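Local coordinates for protein dihydrocoumarin hydrolase, AncDHCH1 (Pseudomonas sp., PDB 6C2C) that probably hydrolyses the lactone dihydrocoumarin at a two-zinc centre of the metallo-beta-lactamase fold, and appears to represent an ancestor of methyl-parathion hydrolase, at residues P40-L45 with L61-E66; E114-H119 with T210-E215; D226-A231 with A272-P277. All blocks are in the same frame, centred on the assembly; numbering follows the deposited sequence.

Interaction 1 (P40-L45 with L61-E66); sequences PVDKLL and LKAPLE
Val41 reaches across to Leu65 and Ala63 with a single methyl, CG2, and this branch makes the tight, greasy half of the contact. Val41 CG2 lies 4.1 Å from Leu65 CD2 and equally near Leu65 CB, so it rests against the root and one tip of the leucine while the two side chains cross obliquely. The same methyl touches Ala63 CB at 4.2 Å. The valine torsion explains the division: CG2 is wedged between the backbone N and the carbonyl carbon and faces 61-66, whereas CG1 stands opposite the carbonyl carbon (chi1 -60°) and packs on Val230. Leu56 of helix 49-58 touches both Val41 and Leu65, closing a small apolar cluster. Here the short helix 41-44, which follows the long strand 27-39, meets the start of strand 65-75, which runs antiparallel beside strand 27-39 in the mixed sheet of the metallo-beta-lactamase fold; the chain between them is largely helix 49-58. Pro40 sits at the N-cap of the short helix, and its O accepts the 3.0 Å bond from Leu44 N. The side toward Asp42 is polar and partly exposed. Asp42 CG lies between the backbone N and the carbonyl carbon (chi1 50°), which brings the carboxylate nearer to 61-66 than the start of the side chain, and OD1 comes to 3.5 Å from Ala63 CB, a polar atom beside a methyl. At the solvent-exposed end the contact is loose: the two prolines come no nearer than 4.4 Å, from the ring nitrogen Pro40 N to Pro64 CB, while the bond from CA to CB of Pro40 points away from 61-66. The cis peptide before Pro64 turns the chain sharply between Ala63, whose methyl faces the helix, and Leu65 of the cluster.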
loop_
_atom_site.group_PDB
_atom_site.type_symbol
_atom_site.label_atom_id
_atom_site.label_comp_id
_atom_site.label_asym_id
_atom_site.label_seq_id
_atom_site.Cartn_x
_atom_site.Cartn_y
_atom_site.Cartn_z
ATOM N N PRO A 40 5.555 16.172 -0.299
ATOM C CA PRO A 40 5.794 17.369 0.525
ATOM C C PRO A 40 5.067 17.224 1.851
ATOM O O PRO A 40 4.031 17.852 2.100
ATOM C CB PRO A 40 5.243 18.496 -0.362
ATOM C CG PRO A 40 4.119 17.889 -1.072
ATOM C CD PRO A 40 4.561 16.420 -1.354
ATOM N N VAL A 41 5.613 16.365 2.719
ATOM C CA VAL A 41 4.891 16.008 3.944
ATOM C C VAL A 41 4.796 17.168 4.935
ATOM O O VAL A 41 3.914 17.147 5.795
ATOM C CB VAL A 41 5.523 14.762 4.599
ATOM C CG1 VAL A 41 5.449 13.576 3.626
ATOM C CG2 VAL A 41 7.002 15.004 5.041
ATOM N N ASP A 42 5.689 18.162 4.856
ATOM C CA ASP A 42 5.554 19.318 5.728
ATOM C C ASP A 42 4.239 20.040 5.443
ATOM O O ASP A 42 3.573 20.534 6.361
ATOM C CB ASP A 42 6.744 20.238 5.516
ATOM C CG ASP A 42 6.982 20.544 4.025
ATOM O OD1 ASP A 42 6.761 19.667 3.117
ATOM O OD2 ASP A 42 7.405 21.694 3.731
ATOM N N LYS A 43 3.834 20.049 4.194
ATOM C CA LYS A 43 2.585 20.648 3.808
ATOM C C LYS A 43 1.359 19.739 3.968
ATOM O O LYS A 43 0.340 20.188 4.353
ATOM C CB LYS A 43 2.701 21.065 2.373
ATOM C CG LYS A 43 1.631 22.001 1.895
ATOM C CD LYS A 43 0.401 21.300 1.379
ATOM C CE LYS A 43 -0.801 22.240 1.345
ATOM N NZ LYS A 43 -1.059 22.796 2.664
ATOM N N LEU A 44 1.517 18.461 3.670
ATOM C CA LEU A 44 0.390 17.535 3.684
ATOM C C LEU A 44 -0.034 17.129 5.100
ATOM O O LEU A 44 -1.220 16.862 5.337
ATOM C CB LEU A 44 0.757 16.284 2.872
ATOM C CG LEU A 44 0.941 16.509 1.386
ATOM C CD1 LEU A 44 1.729 15.336 0.835
ATOM C CD2 LEU A 44 -0.396 16.618 0.729
ATOM N N LEU A 45 0.911 16.979 6.046
ATOM C CA LEU A 45 0.519 16.595 7.395
ATOM C C LEU A 45 -0.234 17.729 8.090
ATOM O O LEU A 45 0.061 18.910 7.882
ATOM C CB LEU A 45 1.736 16.188 8.242
ATOM C CG LEU A 45 2.398 14.864 7.807
ATOM C CD1 LEU A 45 3.725 14.684 8.538
ATOM C CD2 LEU A 45 1.469 13.708 8.191
ATOM N N LEU A 61 15.805 12.574 8.166
ATOM C CA LEU A 61 15.025 12.792 6.965
ATOM C C LEU A 61 14.713 14.278 6.823
ATOM O O LEU A 61 14.822 15.069 7.770
ATOM C CB LEU A 61 13.708 11.987 6.997
ATOM C CG LEU A 61 13.849 10.478 7.154
ATOM C CD1 LEU A 61 12.526 9.831 7.512
ATOM C CD2 LEU A 61 14.450 9.858 5.897
ATOM N N LYS A 62 14.254 14.626 5.642
ATOM C CA LYS A 62 13.826 15.974 5.325
ATOM C C LYS A 62 12.815 15.947 4.210
ATOM O O LYS A 62 12.784 15.020 3.456
ATOM C CB LYS A 62 14.998 16.869 4.951
ATOM C CG LYS A 62 14.720 18.371 5.059
ATOM C CD LYS A 62 15.947 19.176 4.676
ATOM C CE LYS A 62 15.876 20.659 5.084
ATOM N NZ LYS A 62 14.685 21.407 4.601
ATOM N N ALA A 63 11.951 16.930 4.184
ATOM C CA ALA A 63 10.951 17.058 3.134
ATOM C C ALA A 63 11.540 17.733 1.900
ATOM O O ALA A 63 12.325 18.623 2.047
ATOM C CB ALA A 63 9.736 17.789 3.591
ATOM N N PRO A 64 11.154 17.333 0.705
ATOM C CA PRO A 64 10.219 16.272 0.353
ATOM C C PRO A 64 10.797 14.884 0.622
ATOM O O PRO A 64 11.960 14.650 0.550
ATOM C CB PRO A 64 9.917 16.530 -1.093
ATOM C CG PRO A 64 10.980 17.356 -1.592
ATOM C CD PRO A 64 11.587 18.070 -0.484
ATOM N N LEU A 65 9.901 14.054 1.099
ATOM C CA LEU A 65 10.231 12.762 1.550
ATOM C C LEU A 65 9.907 11.694 0.532
ATOM O O LEU A 65 8.810 11.557 0.076
ATOM C CB LEU A 65 9.428 12.497 2.810
ATOM C CG LEU A 65 9.750 11.323 3.698
ATOM C CD1 LEU A 65 11.227 11.091 3.758
ATOM C CD2 LEU A 65 9.156 11.485 5.089
ATOM N N GLU A 66 10.925 10.957 0.196
ATOM C CA GLU A 66 10.745 9.843 -0.740
ATOM C C GLU A 66 9.952 8.743 -0.047
ATOM O O GLU A 66 10.417 8.135 0.926
ATOM C CB GLU A 66 12.117 9.341 -1.179
ATOM C CG GLU A 66 12.040 8.210 -2.196
ATOM C CD GLU A 66 13.397 7.829 -2.811
ATOM O OE1 GLU A 66 14.474 8.284 -2.306
ATOM O OE2 GLU A 66 13.386 7.094 -3.821
#

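Interaction 2 (E114-H119 with T210-E215); sequences EIYITH and TTYVVE. With ZN (zinc ion), chain D.
The two central sheets of the metallo-beta-lactamase alpha-beta/beta-alpha sandwich meet here: strand 114-116 and the loop leading to the first zinc-binding histidine, His119, pack against strand 210-216 of the opposing sheet. The ring of Tyr212 carries most of the side-chain contact. Tyr116 CB sits over one face of this ring in a CH-pi contact, 3.6 Å from its centroid and 17° off the normal. The two tyrosine rings, with planes at 29°, are slid so far apart that they barely overlap. Tyr116 instead runs on to Glu114, giving its hydroxyl to OE2 from above the carboxylate plane. At the far end of Tyr212, OH donates to Ile117 O at 2.8 Å, approaching well above the carbonyl plane; Ile117 O and Thr118 N both lie at the ring's edge. One methyl, Thr118 CG2, meets Tyr212 CE2 at 3.8 Å. A backbone bond from Thr210 N to Thr118 O, 2.9 Å long, joins the segments at the metal end. Thr118 also serves as second shell to the metal. Its OG1 lies between the backbone N and the carbonyl carbon (chi1 59°), where it accepts a 2.9 Å bond from His119 ND1 in the plane of the imidazole. This bond holds the imidazole in its rotation together with the zinc bond from His119 NE2, 2.1 Å long.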
loop_
_atom_site.group_PDB
_atom_site.type_symbol
_atom_site.label_atom_id
_atom_site.label_comp_id
_atom_site.label_asym_id
_atom_site.label_seq_id
_atom_site.Cartn_x
_atom_site.Cartn_y
_atom_site.Cartn_z
ATOM N N GLU A 114 -7.330 -13.401 -7.171
ATOM C CA GLU A 114 -8.164 -12.390 -6.538
ATOM C C GLU A 114 -7.234 -11.253 -6.193
ATOM O O GLU A 114 -6.053 -11.462 -5.898
ATOM C CB GLU A 114 -8.913 -12.919 -5.289
ATOM C CG GLU A 114 -9.830 -14.094 -5.673
ATOM C CD GLU A 114 -10.913 -14.393 -4.666
ATOM O OE1 GLU A 114 -11.743 -15.291 -4.960
ATOM O OE2 GLU A 114 -10.980 -13.733 -3.617
ATOM N N ILE A 115 -7.792 -10.040 -6.229
ATOM C CA ILE A 115 -7.043 -8.822 -5.896
ATOM C C ILE A 115 -7.884 -8.090 -4.867
ATOM O O ILE A 115 -9.071 -7.856 -5.091
ATOM C CB ILE A 115 -6.808 -7.950 -7.145
ATOM C CG1 ILE A 115 -5.893 -8.734 -8.112
ATOM C CG2 ILE A 115 -6.185 -6.601 -6.704
ATOM C CD1 ILE A 115 -5.753 -8.032 -9.538
ATOM N N TYR A 116 -7.286 -7.754 -3.724
ATOM C CA TYR A 116 -7.992 -7.044 -2.652
ATOM C C TYR A 116 -7.434 -5.633 -2.542
ATOM O O TYR A 116 -6.231 -5.424 -2.473
ATOM C CB TYR A 116 -7.865 -7.769 -1.301
ATOM C CG TYR A 116 -8.330 -9.222 -1.354
ATOM C CD1 TYR A 116 -9.337 -9.638 -2.218
ATOM C CD2 TYR A 116 -7.704 -10.164 -0.562
ATOM C CE1 TYR A 116 -9.766 -11.012 -2.259
ATOM C CE2 TYR A 116 -8.121 -11.526 -0.606
ATOM C CZ TYR A 116 -9.106 -11.896 -1.503
ATOM O OH TYR A 116 -9.446 -13.270 -1.489
ATOM N N ILE A 117 -8.319 -4.643 -2.645
ATOM C CA ILE A 117 -7.933 -3.243 -2.697
ATOM C C ILE A 117 -8.188 -2.612 -1.333
ATOM O O ILE A 117 -9.324 -2.641 -0.820
ATOM C CB ILE A 117 -8.747 -2.543 -3.792
ATOM C CG1 ILE A 117 -8.416 -3.121 -5.170
ATOM C CG2 ILE A 117 -8.533 -1.042 -3.706
ATOM C CD1 ILE A 117 -6.909 -2.971 -5.523
ATOM N N THR A 118 -7.142 -2.050 -0.710
ATOM C CA THR A 118 -7.377 -1.431 0.598
ATOM C C THR A 118 -8.258 -0.186 0.461
ATOM O O THR A 118 -9.158 0.024 1.265
ATOM C CB THR A 118 -6.039 -1.059 1.275
ATOM O OG1 THR A 118 -5.291 -0.137 0.440
ATOM C CG2 THR A 118 -5.215 -2.318 1.611
ATOM N N HIS A 119 -8.060 0.577 -0.606
ATOM C CA HIS A 119 -8.868 1.748 -0.899
ATOM C C HIS A 119 -8.560 2.205 -2.313
ATOM O O HIS A 119 -7.511 1.870 -2.873
ATOM C CB HIS A 119 -8.600 2.882 0.103
ATOM C CG HIS A 119 -7.210 3.454 0.089
ATOM N ND1 HIS A 119 -6.070 2.703 0.341
ATOM C CD2 HIS A 119 -6.790 4.730 -0.116
ATOM C CE1 HIS A 119 -5.001 3.491 0.286
ATOM N NE2 HIS A 119 -5.402 4.740 0.046
ATOM N N THR A 210 -9.960 -0.517 3.959
ATOM C CA THR A 210 -10.046 -1.863 4.484
ATOM C C THR A 210 -8.626 -2.379 4.730
ATOM O O THR A 210 -7.727 -2.188 3.889
ATOM C CB THR A 210 -10.815 -2.791 3.501
ATOM O OG1 THR A 210 -12.142 -2.250 3.323
ATOM C CG2 THR A 210 -10.905 -4.246 4.081
ATOM N N THR A 211 -8.489 -3.048 5.876
ATOM C CA THR A 211 -7.308 -3.785 6.296
ATOM C C THR A 211 -7.510 -5.243 5.927
ATOM O O THR A 211 -8.612 -5.764 6.026
ATOM C CB THR A 211 -7.202 -3.635 7.805
ATOM O OG1 THR A 211 -6.856 -2.266 8.084
ATOM C CG2 THR A 211 -6.177 -4.607 8.435
ATOM N N TYR A 212 -6.432 -5.908 5.530
ATOM C CA TYR A 212 -6.567 -7.330 5.186
ATOM C C TYR A 212 -5.723 -8.139 6.151
ATOM O O TYR A 212 -4.498 -7.907 6.292
ATOM C CB TYR A 212 -6.202 -7.656 3.722
ATOM C CG TYR A 212 -7.167 -6.948 2.797
ATOM C CD1 TYR A 212 -8.464 -7.468 2.609
ATOM C CD2 TYR A 212 -6.815 -5.763 2.179
ATOM C CE1 TYR A 212 -9.390 -6.843 1.825
ATOM C CE2 TYR A 212 -7.769 -5.094 1.346
ATOM C CZ TYR A 212 -9.061 -5.631 1.236
ATOM O OH TYR A 212 -10.035 -5.031 0.411
ATOM N N VAL A 213 -6.365 -9.121 6.770
ATOM C CA VAL A 213 -5.733 -9.910 7.838
ATOM C C VAL A 213 -5.394 -11.275 7.264
ATOM O O VAL A 213 -6.292 -12.001 6.808
ATOM C CB VAL A 213 -6.658 -10.050 9.038
ATOM C CG1 VAL A 213 -6.007 -10.952 10.095
ATOM C CG2 VAL A 213 -7.086 -8.646 9.524
ATOM N N VAL A 214 -4.096 -11.607 7.205
ATOM C CA VAL A 214 -3.614 -12.842 6.593
ATOM C C VAL A 214 -3.116 -13.753 7.693
ATOM O O VAL A 214 -2.323 -13.311 8.516
ATOM C CB VAL A 214 -2.456 -12.544 5.632
ATOM C CG1 VAL A 214 -1.983 -13.826 4.953
ATOM C CG2 VAL A 214 -2.924 -11.461 4.615
ATOM N N GLU A 215 -3.604 -14.988 7.767
ATOM C CA GLU A 215 -3.169 -15.852 8.868
ATOM C C GLU A 215 -2.983 -17.276 8.388
ATOM O O GLU A 215 -3.824 -17.824 7.668
ATOM C CB GLU A 215 -4.161 -15.841 10.044
ATOM C CG GLU A 215 -3.618 -16.605 11.207
ATOM C CD GLU A 215 -4.271 -16.233 12.525
ATOM O OE1 GLU A 215 -5.197 -15.403 12.549
ATOM O OE2 GLU A 215 -3.833 -16.764 13.556
HETATM ZN ZN ZN D . -4.288 6.562 0.146
HETATM O O HOH W 1 -3.021 6.515 -1.249
HETATM O O HOH W 2 -3.301 8.503 0.631
#

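Interaction 3 (D226-A231 with A272-P277); sequences DLIHVA and AHLSFP. With ZN (zinc ion), chain C; ZN (zinc ion), chain D.
His273 reaches from its backbone to a zinc ion past Asp226, Ile228 and His229. Its CB starts 3.8 Å from Ile228 O, which lies at the imidazole edge. A chi1 of -61° sets CG beside the backbone N and carries the ring into the metal centre. There CD2 passes 3.1 Å from Asp226 OD1 and 3.7 Å from His229 CD2; the two histidines lie side by side, their planes 26° apart but scarcely overlapping. Ala272 CB covers one face, 4.1 Å above the ring plane. ND1 is held by Ser68 O, CE1 flanks the zinc, and NE2 binds that zinc at 2.2 Å. Asp123 and His124 complete its protein ligands with Asp226, whose OD2 bridges it and the second zinc, as the shared aspartate of binuclear metallo-beta-lactamase-fold hydrolases does; water 1 spans the same pair. The carboxylate and imidazole planes stand 53° apart, with OD1 turned toward the Ala272 methyl. On the backbone side, water 3 links Ile228 O to His273 N, and water 4 accepts from Ala231 N and donates to His273 O. Leu274 CD2 fits against Ala231 CB at 3.7 Å and Ile228 CG2 at 4.0 Å.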
loop_
_atom_site.group_PDB
_atom_site.type_symbol
_atom_site.label_atom_id
_atom_site.label_comp_id
_atom_site.label_asym_id
_atom_site.label_seq_id
_atom_site.Cartn_x
_atom_site.Cartn_y
_atom_site.Cartn_z
ATOM N N ASP A 226 -3.315 2.324 3.969
ATOM C CA ASP A 226 -2.848 3.649 4.298
ATOM C C ASP A 226 -3.214 4.205 5.713
ATOM O O ASP A 226 -3.565 5.337 5.865
ATOM C CB ASP A 226 -3.310 4.629 3.228
ATOM C CG ASP A 226 -2.523 4.534 1.927
ATOM O OD1 ASP A 226 -1.811 3.647 1.721
ATOM O OD2 ASP A 226 -2.743 5.384 1.150
ATOM N N LEU A 227 -3.214 3.321 6.682
ATOM C CA LEU A 227 -3.345 3.805 8.063
ATOM C C LEU A 227 -2.140 4.636 8.493
ATOM O O LEU A 227 -2.198 5.264 9.544
ATOM C CB LEU A 227 -3.539 2.650 9.042
ATOM C CG LEU A 227 -4.805 1.807 8.953
ATOM C CD1 LEU A 227 -5.054 0.925 10.184
ATOM C CD2 LEU A 227 -6.071 2.602 8.572
ATOM N N ILE A 228 -1.040 4.656 7.728
ATOM C CA ILE A 228 0.100 5.508 8.063
ATOM C C ILE A 228 0.719 6.008 6.762
ATOM O O ILE A 228 0.694 5.314 5.742
ATOM C CB ILE A 228 1.097 4.746 8.956
ATOM C CG1 ILE A 228 2.311 5.613 9.375
ATOM C CG2 ILE A 228 1.583 3.523 8.234
ATOM C CD1 ILE A 228 2.877 5.260 10.789
ATOM N N HIS A 229 1.238 7.260 6.772
ATOM C CA HIS A 229 1.965 7.784 5.639
ATOM C C HIS A 229 3.384 8.193 5.951
ATOM O O HIS A 229 4.222 8.181 5.041
ATOM C CB HIS A 229 1.290 9.022 5.017
ATOM C CG HIS A 229 0.008 8.696 4.320
ATOM N ND1 HIS A 229 -1.152 8.410 5.020
ATOM C CD2 HIS A 229 -0.287 8.579 3.003
ATOM C CE1 HIS A 229 -2.111 8.152 4.150
ATOM N NE2 HIS A 229 -1.630 8.278 2.923
ATOM N N VAL A 230 3.661 8.605 7.182
ATOM C CA VAL A 230 4.948 9.228 7.517
ATOM C C VAL A 230 5.390 8.574 8.819
ATOM O O VAL A 230 5.063 9.043 9.920
ATOM C CB VAL A 230 4.844 10.745 7.651
ATOM C CG1 VAL A 230 6.254 11.289 7.873
ATOM C CG2 VAL A 230 4.235 11.358 6.400
ATOM N N ALA A 231 6.126 7.442 8.704
ATOM C CA ALA A 231 6.595 6.736 9.891
ATOM C C ALA A 231 7.287 7.670 10.889
ATOM O O ALA A 231 7.048 7.551 12.098
ATOM C CB ALA A 231 7.582 5.611 9.504
ATOM N N ALA A 272 1.364 0.144 3.088
ATOM C CA ALA A 272 1.648 0.622 1.722
ATOM C C ALA A 272 2.700 1.728 1.653
ATOM O O ALA A 272 3.420 1.806 0.642
ATOM C CB ALA A 272 0.361 1.159 1.069
ATOM N N HIS A 273 2.842 2.552 2.725
ATOM C CA HIS A 273 3.744 3.710 2.655
ATOM C C HIS A 273 4.797 3.692 3.751
ATOM O O HIS A 273 5.412 4.724 4.036
ATOM C CB HIS A 273 2.948 5.047 2.665
ATOM C CG HIS A 273 2.015 5.133 1.473
ATOM N ND1 HIS A 273 2.422 4.865 0.183
ATOM C CD2 HIS A 273 0.695 5.375 1.414
ATOM C CE1 HIS A 273 1.381 4.959 -0.642
ATOM N NE2 HIS A 273 0.333 5.267 0.079
ATOM N N LEU A 274 5.070 2.528 4.338
ATOM C CA LEU A 274 6.279 2.354 5.150
ATOM C C LEU A 274 7.411 1.938 4.194
ATOM O O LEU A 274 7.177 1.262 3.184
ATOM C CB LEU A 274 6.074 1.253 6.199
ATOM C CG LEU A 274 5.065 1.642 7.273
ATOM C CD1 LEU A 274 4.956 0.558 8.300
ATOM C CD2 LEU A 274 5.524 2.984 7.937
ATOM N N SER A 275 8.624 2.396 4.504
ATOM C CA SER A 275 9.774 2.140 3.642
ATOM C C SER A 275 9.845 0.664 3.233
ATOM O O SER A 275 9.823 -0.222 4.091
ATOM C CB SER A 275 11.026 2.560 4.440
ATOM O OG SER A 275 12.253 2.323 3.754
ATOM N N PHE A 276 9.926 0.426 1.932
ATOM C CA PHE A 276 9.855 -0.921 1.389
ATOM C C PHE A 276 10.830 -1.852 2.112
ATOM O O PHE A 276 12.010 -1.494 2.282
ATOM C CB PHE A 276 10.172 -0.890 -0.116
ATOM C CG PHE A 276 10.065 -2.251 -0.750
ATOM C CD1 PHE A 276 8.814 -2.807 -1.051
ATOM C CD2 PHE A 276 11.237 -3.037 -0.964
ATOM C CE1 PHE A 276 8.695 -4.092 -1.570
ATOM C CE2 PHE A 276 11.112 -4.326 -1.542
ATOM C CZ PHE A 276 9.837 -4.856 -1.804
ATOM N N PRO A 277 10.409 -3.055 2.536
ATOM C CA PRO A 277 9.166 -3.737 2.185
ATOM C C PRO A 277 7.999 -3.416 3.133
ATOM O O PRO A 277 6.880 -3.965 2.918
ATOM C CB PRO A 277 9.573 -5.242 2.284
ATOM C CG PRO A 277 10.548 -5.227 3.476
ATOM C CD PRO A 277 11.394 -3.987 3.179
HETATM ZN ZN ZN C . -1.691 5.326 -0.720
HETATM ZN ZN ZN D . -4.288 6.562 0.146
HETATM O O HOH W 3 0.984 2.759 4.808
HETATM O O HOH W 4 6.617 6.162 6.154
HETATM O O HOH W 1 -3.021 6.515 -1.249
HETATM O O HOH W 2 -3.301 8.503 0.631
#

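Interactions 2 and 3 converge on the two-zinc site, although their centres lie about 15 Å apart. His119 of interaction 2 and Asp226 of interaction 3 bind the same zinc, with His119 NE2 and Asp226 OD2 3.0 Å apart; His121 and His205 supply its other protein ligands. Waters 1 and 2 belong to both. Interaction 1 is on the surface, its centre about 13 Å from that of interaction 3, and joins it through Val230: Val41 CG1 touches Val230 CG2 at 3.8 Å and Leu65 CD2 touches Val230 CG1 at 4.0 Å. Interactions 1 and 2 do not touch; their centres are about 27 Å apart, on opposite sides of the chain's centre, yet both reach the same mixed sheet.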